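Local coordinates for type III Pentaketide Synthase (Neurospora crassa, PDB 3EUT), which probably acts as an acyltransferase of the chalcone and stilbene synthase family, extending acyl chains into pentaketide products, and here holds icosanoic acid, at residues A[50-55]-A[325-330]; A[172-177]-A[203-208]. All blocks are in the same frame, centred on the assembly; numbering follows the deposited sequence.

Contact 1 of 2, residues A[50-55]-A[325-330]; sequences QRSSIG and INHGNS. With DCR (icosanoic acid), chain E.
The carbonyl O of H327 collects three partners: the backbone N-H of S52 in a weak bond (N to O 3.3 Å), the hydroxyl of S202, and a CA-H contact from R51, whose CA lies 3.5 Å from that O. The side chains of H327 and S52 form a second link. ND1 of H327 donates to OG of S52 over 3.2 Å, almost straight at 171°, and OG sits at the ring edge within 4° of the imidazole plane; the ring also stacks with Y12. Replacing H327 with an alanine would probably leave the S52 hydroxyl without its N-H donor and Y12 without its stacking partner. A water donates to N326 O and, weakly, to S52 OG, bridging the two segments. In this thiolase-like fold, strand 51-53 thus meets the C-terminal end of helix 318-327, where Q50 N donates to I325 O at 3.2 Å. G328 leaves the helix with positive phi (83°); a CB there would clash with CG of R51. N329, just beyond, bonds H296 and the modified residue at position 143, consistent with the family's Cys-His-Asn triad. R51 gives its guanidinium to the carbonyls of I198 and F201, with C14 of the fatty acid over one face.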
loop_
_atom_site.group_PDB
_atom_site.type_symbol
_atom_site.label_atom_id
_atom_site.label_comp_id
_atom_site.label_asym_id
_atom_site.label_seq_id
_atom_site.Cartn_x
_atom_site.Cartn_y
_atom_site.Cartn_z
ATOM N N GLN A 50 2.067 -9.939 -29.171
ATOM C CA GLN A 50 2.670 -10.879 -28.220
ATOM C C GLN A 50 2.628 -10.316 -26.809
ATOM O O GLN A 50 2.731 -9.100 -26.612
ATOM C CB GLN A 50 4.130 -11.186 -28.594
ATOM C CG GLN A 50 4.297 -11.830 -29.963
ATOM C CD GLN A 50 5.185 -13.056 -29.940
ATOM O OE1 GLN A 50 6.363 -12.990 -29.563
ATOM N NE2 GLN A 50 4.632 -14.188 -30.375
ATOM N N ARG A 51 2.477 -11.201 -25.829
ATOM C CA ARG A 51 2.480 -10.786 -24.433
ATOM C C ARG A 51 3.597 -11.422 -23.624
ATOM O O ARG A 51 3.938 -12.599 -23.815
ATOM C CB ARG A 51 1.128 -11.084 -23.781
ATOM C CG ARG A 51 0.074 -10.096 -24.198
ATOM C CD ARG A 51 -1.175 -10.254 -23.378
ATOM N NE ARG A 51 -2.002 -11.343 -23.876
ATOM C CZ ARG A 51 -2.999 -11.897 -23.195
ATOM N NH1 ARG A 51 -3.296 -11.464 -21.976
ATOM N NH2 ARG A 51 -3.711 -12.879 -23.746
ATOM N N SER A 52 4.140 -10.637 -22.698
ATOM C CA SER A 52 5.194 -11.089 -21.792
ATOM C C SER A 52 4.637 -11.940 -20.657
ATOM O O SER A 52 3.661 -11.562 -19.992
ATOM C CB SER A 52 5.933 -9.883 -21.219
ATOM O OG SER A 52 6.800 -9.366 -22.208
ATOM N N SER A 53 5.254 -13.091 -20.428
ATOM C CA SER A 53 4.816 -13.950 -19.333
ATOM C C SER A 53 6.004 -14.609 -18.655
ATOM O O SER A 53 7.029 -14.880 -19.286
ATOM C CB SER A 53 3.852 -15.028 -19.856
ATOM O OG SER A 53 3.498 -15.932 -18.831
ATOM N N ILE A 54 5.845 -14.877 -17.369
ATOM C CA ILE A 54 6.813 -15.649 -16.602
ATOM C C ILE A 54 6.878 -17.128 -17.054
ATOM O O ILE A 54 7.796 -17.843 -16.674
ATOM C CB ILE A 54 6.511 -15.609 -15.074
ATOM C CG1 ILE A 54 5.116 -16.186 -14.793
ATOM C CG2 ILE A 54 6.679 -14.178 -14.507
ATOM C CD1 ILE A 54 4.804 -16.351 -13.346
ATOM N N GLY A 55 5.903 -17.577 -17.836
ATOM C CA GLY A 55 5.894 -18.959 -18.315
ATOM C C GLY A 55 5.182 -19.165 -19.633
ATOM O O GLY A 55 4.815 -18.203 -20.312
ATOM N N ILE A 325 1.729 -3.394 -28.418
ATOM C CA ILE A 325 1.758 -4.385 -29.496
ATOM C C ILE A 325 2.678 -5.566 -29.189
ATOM O O ILE A 325 2.312 -6.730 -29.424
ATOM C CB ILE A 325 2.143 -3.737 -30.868
ATOM C CG1 ILE A 325 1.015 -2.828 -31.354
ATOM C CG2 ILE A 325 2.398 -4.808 -31.960
ATOM C CD1 ILE A 325 1.401 -1.981 -32.570
ATOM N N ASN A 326 3.858 -5.259 -28.657
ATOM C CA ASN A 326 4.904 -6.242 -28.498
ATOM C C ASN A 326 4.928 -6.897 -27.124
ATOM O O ASN A 326 5.531 -7.966 -26.976
ATOM C CB ASN A 326 6.283 -5.639 -28.824
ATOM C CG ASN A 326 6.400 -5.206 -30.271
ATOM O OD1 ASN A 326 6.612 -4.038 -30.555
ATOM N ND2 ASN A 326 6.227 -6.140 -31.188
ATOM N N HIS A 327 4.278 -6.274 -26.132
ATOM C CA HIS A 327 4.326 -6.800 -24.758
ATOM C C HIS A 327 2.981 -6.879 -24.038
ATOM O O HIS A 327 2.867 -7.585 -23.048
ATOM C CB HIS A 327 5.333 -6.005 -23.895
ATOM C CG HIS A 327 6.730 -6.017 -24.437
ATOM N ND1 HIS A 327 7.652 -6.982 -24.097
ATOM C CD2 HIS A 327 7.349 -5.204 -25.327
ATOM C CE1 HIS A 327 8.788 -6.749 -24.731
ATOM N NE2 HIS A 327 8.625 -5.684 -25.497
ATOM N N GLY A 328 1.976 -6.165 -24.530
ATOM C CA GLY A 328 0.664 -6.141 -23.874
ATOM C C GLY A 328 0.575 -5.153 -22.719
ATOM O O GLY A 328 1.506 -4.379 -22.475
ATOM N N ASN A 329 -0.542 -5.177 -21.997
ATOM C CA ASN A 329 -0.745 -4.258 -20.847
ATOM C C ASN A 329 -0.209 -4.900 -19.555
ATOM O O ASN A 329 -0.827 -5.832 -19.045
ATOM C CB ASN A 329 -2.252 -3.926 -20.747
ATOM C CG ASN A 329 -2.615 -3.014 -19.546
ATOM O OD1 ASN A 329 -1.788 -2.701 -18.698
ATOM N ND2 ASN A 329 -3.878 -2.616 -19.485
ATOM N N SER A 330 0.937 -4.426 -19.038
ATOM C CA SER A 330 1.533 -4.968 -17.795
ATOM C C SER A 330 1.168 -4.132 -16.550
ATOM O O SER A 330 1.947 -4.028 -15.594
ATOM C CB SER A 330 3.065 -5.080 -17.901
ATOM O OG SER A 330 3.457 -5.791 -19.065
HETATM O O1 DCR E . -8.045 -4.167 -12.746
HETATM C C1 DCR E . -6.789 -4.175 -12.849
HETATM O O2 DCR E . -6.050 -3.336 -12.280
HETATM C C2 DCR E . -6.148 -5.237 -13.719
HETATM C C3 DCR E . -4.956 -5.931 -13.054
HETATM C C4 DCR E . -4.421 -7.131 -13.850
HETATM C C5 DCR E . -5.506 -8.135 -14.235
HETATM C C6 DCR E . -4.986 -9.554 -14.470
HETATM C C7 DCR E . -5.971 -10.367 -15.312
HETATM C C8 DCR E . -5.496 -11.779 -15.650
HETATM C C9 DCR E . -5.019 -11.837 -17.097
HETATM C C10 DCR E . -4.537 -13.219 -17.520
HETATM C C11 DCR E . -3.609 -13.096 -18.723
HETATM C C12 DCR E . -3.690 -14.320 -19.625
HETATM C C13 DCR E . -2.448 -15.184 -19.493
HETATM C C14 DCR E . -1.944 -15.761 -20.813
HETATM C C15 DCR E . -0.655 -16.534 -20.559
HETATM C C16 DCR E . -0.799 -18.055 -20.621
HETATM C C17 DCR E . -0.373 -18.749 -19.324
HETATM C C18 DCR E . 1.062 -18.477 -18.886
HETATM C C19 DCR E . 1.445 -19.437 -17.771
HETATM C C20 DCR E . 2.140 -18.744 -16.623
HETATM O O HOH W 1 6.199 -10.198 -25.487
#

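Contact 2 of 2, residues A[172-177]-A[203-208]. With DCR (icosanoic acid), chain E.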
loop_
_atom_site.group_PDB
_atom_site.type_symbol
_atom_site.label_atom_id
_atom_site.label_comp_id
_atom_site.label_asym_id
_atom_site.label_seq_id
_atom_site.Cartn_x
_atom_site.Cartn_y
_atom_site.Cartn_z
ATOM N N LEU A 172 9.226 1.534 -7.921
ATOM C CA LEU A 172 9.183 0.167 -8.489
ATOM C C LEU A 172 7.764 -0.347 -8.723
ATOM O O LEU A 172 6.909 -0.226 -7.844
ATOM C CB LEU A 172 9.919 -0.802 -7.550
ATOM C CG LEU A 172 9.887 -2.312 -7.869
ATOM C CD1 LEU A 172 10.607 -2.596 -9.177
ATOM C CD2 LEU A 172 10.453 -3.172 -6.741
ATOM N N ALA A 173 7.514 -0.913 -9.906
ATOM C CA ALA A 173 6.249 -1.570 -10.181
ATOM C C ALA A 173 6.553 -2.989 -10.679
ATOM O O ALA A 173 7.437 -3.193 -11.512
ATOM C CB ALA A 173 5.460 -0.806 -11.226
ATOM N N LEU A 174 5.812 -3.947 -10.144
ATOM C CA LEU A 174 5.942 -5.354 -10.494
ATOM C C LEU A 174 4.541 -5.920 -10.645
ATOM O O LEU A 174 3.744 -5.848 -9.712
ATOM C CB LEU A 174 6.683 -6.126 -9.392
ATOM C CG LEU A 174 6.666 -7.666 -9.508
ATOM C CD1 LEU A 174 7.244 -8.120 -10.874
ATOM C CD2 LEU A 174 7.431 -8.315 -8.380
ATOM N N GLU A 175 4.234 -6.478 -11.813
ATOM C CA GLU A 175 2.954 -7.136 -12.007
ATOM C C GLU A 175 3.132 -8.526 -12.625
ATOM O O GLU A 175 3.901 -8.712 -13.580
ATOM C CB GLU A 175 2.015 -6.274 -12.840
ATOM C CG GLU A 175 1.823 -4.820 -12.290
ATOM C CD GLU A 175 0.889 -4.738 -11.074
ATOM O OE1 GLU A 175 0.492 -5.802 -10.535
ATOM O OE2 GLU A 175 0.548 -3.597 -10.659
ATOM N N VAL A 176 2.448 -9.495 -12.032
ATOM C CA VAL A 176 2.398 -10.850 -12.561
ATOM C C VAL A 176 0.922 -11.213 -12.704
ATOM O O VAL A 176 0.294 -11.716 -11.770
ATOM C CB VAL A 176 3.163 -11.867 -11.667
ATOM C CG1 VAL A 176 3.029 -13.301 -12.237
ATOM C CG2 VAL A 176 4.623 -11.499 -11.557
ATOM N N SER A 177 0.379 -10.956 -13.891
ATOM C CA SER A 177 -1.029 -11.205 -14.152
ATOM C C SER A 177 -1.299 -12.508 -14.910
ATOM O O SER A 177 -2.403 -13.038 -14.835
ATOM C CB SER A 177 -1.653 -10.023 -14.890
ATOM O OG SER A 177 -0.833 -9.576 -15.949
ATOM N N ASP A 203 3.051 -9.653 -17.930
ATOM C CA ASP A 203 3.948 -9.550 -16.773
ATOM C C ASP A 203 5.160 -8.670 -17.075
ATOM O O ASP A 203 5.692 -8.700 -18.185
ATOM C CB ASP A 203 4.460 -10.935 -16.349
ATOM C CG ASP A 203 3.343 -11.972 -16.212
ATOM O OD1 ASP A 203 2.174 -11.592 -16.061
ATOM O OD2 ASP A 203 3.635 -13.176 -16.248
ATOM N N CYS A 204 5.618 -7.926 -16.066
ATOM C CA CYS A 204 6.743 -7.003 -16.226
ATOM C C CYS A 204 7.132 -6.432 -14.863
ATOM O O CYS A 204 6.285 -6.307 -13.956
ATOM C CB CYS A 204 6.356 -5.836 -17.146
ATOM S SG CYS A 204 7.703 -4.698 -17.595
ATOM N N ALA A 205 8.407 -6.079 -14.736
ATOM C CA ALA A 205 8.846 -5.151 -13.703
ATOM C C ALA A 205 9.600 -3.972 -14.303
ATOM O O ALA A 205 10.372 -4.130 -15.262
ATOM C CB ALA A 205 9.700 -5.863 -12.631
ATOM N N SER A 206 9.368 -2.789 -13.732
ATOM C CA SER A 206 10.043 -1.574 -14.178
ATOM C C SER A 206 10.326 -0.683 -12.984
ATOM O O SER A 206 9.607 -0.717 -11.976
ATOM C CB SER A 206 9.233 -0.817 -15.258
ATOM O OG SER A 206 7.994 -0.306 -14.756
ATOM N N ALA A 207 11.376 0.123 -13.112
ATOM C CA ALA A 207 11.853 0.963 -12.022
ATOM C C ALA A 207 12.448 2.263 -12.556
ATOM O O ALA A 207 13.024 2.290 -13.640
ATOM C CB ALA A 207 12.903 0.209 -11.204
ATOM N N VAL A 208 12.280 3.340 -11.802
ATOM C CA VAL A 208 13.038 4.552 -12.044
ATOM C C VAL A 208 13.633 4.997 -10.714
ATOM O O VAL A 208 13.166 4.584 -9.633
ATOM C CB VAL A 208 12.183 5.705 -12.662
ATOM C CG1 VAL A 208 11.424 5.216 -13.906
ATOM C CG2 VAL A 208 11.222 6.315 -11.641
HETATM O O1 DCR E . -8.045 -4.167 -12.746
HETATM C C1 DCR E . -6.789 -4.175 -12.849
HETATM O O2 DCR E . -6.050 -3.336 -12.280
HETATM C C2 DCR E . -6.148 -5.237 -13.719
HETATM C C3 DCR E . -4.956 -5.931 -13.054
HETATM C C4 DCR E . -4.421 -7.131 -13.850
HETATM C C5 DCR E . -5.506 -8.135 -14.235
HETATM C C6 DCR E . -4.986 -9.554 -14.470
HETATM C C7 DCR E . -5.971 -10.367 -15.312
HETATM C C8 DCR E . -5.496 -11.779 -15.650
HETATM C C9 DCR E . -5.019 -11.837 -17.097
HETATM C C10 DCR E . -4.537 -13.219 -17.520
HETATM C C11 DCR E . -3.609 -13.096 -18.723
HETATM C C12 DCR E . -3.690 -14.320 -19.625
HETATM C C13 DCR E . -2.448 -15.184 -19.493
HETATM C C14 DCR E . -1.944 -15.761 -20.813
HETATM C C15 DCR E . -0.655 -16.534 -20.559
HETATM C C16 DCR E . -0.799 -18.055 -20.621
HETATM C C17 DCR E . -0.373 -18.749 -19.324
HETATM C C18 DCR E . 1.062 -18.477 -18.886
HETATM C C19 DCR E . 1.445 -19.437 -17.771
HETATM C C20 DCR E . 2.140 -18.744 -16.623
#
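L174 brings CD1 against the methyl of A205, 3.8 Å from its CB, and at the next non-hydrogen-bonded pair L172 CD1 approaches A207 CB at 4.2 Å. Both leucines hold CG anti to the backbone N (chi1 169° in L174), which places this branch beside the opposing strand; CD1 of L172 also rests 3.5 Å from S206 O. L172-A207 and L174-A205 are the non-hydrogen-bonded pairs of an antiparallel sheet, while A173-S206 and E175-C204 are hydrogen-bonded pairs, each closed by two backbone bonds, among them A173 N to S206 O at 3.0 Å. The other face therefore carries A173, E175, C204 and S206. E175 is polar yet buried: its carboxylate turns away from C204 to S332, T110, T112 and the backbone N of C111. Beyond the E175-C204 pair, D203 OD1 takes a weak, bent bond from S177 N (2.9 Å, 130°), and D203 OD2 is held by T178. S177 then turns CB to the fatty acid, 3.4 Å from its C6. In the large mixed sheet of the thiolase-like fold, strands 105-109 and 4-11 flank this pair, and helices 70-96 and 119-127 cover the face of L172 and L174.

Overall arrangement
Contact 2 is wholly buried in the sheet core, and its chemistry is mostly regular backbone pairing, with leucines against alanines on one face and buried polar groups on the other and at the D203 end. Contact 1, only partly buried, relies on single backbone bonds, a histidine-serine pair and a water, and ties the N-terminal synthase family region to the C-terminal one; contact 2 stays within the former. They share no strand or helix, yet they meet at D203: its N lies 2.9 Å from S52 O, and its OD2 lies 3.0 Å from I54 N, both probable hydrogen bonds. S330 O also packs against CG of E175. Both line the bound icosanoic acid, 172-177 near its carboxylate half and 50-55 along its tail half.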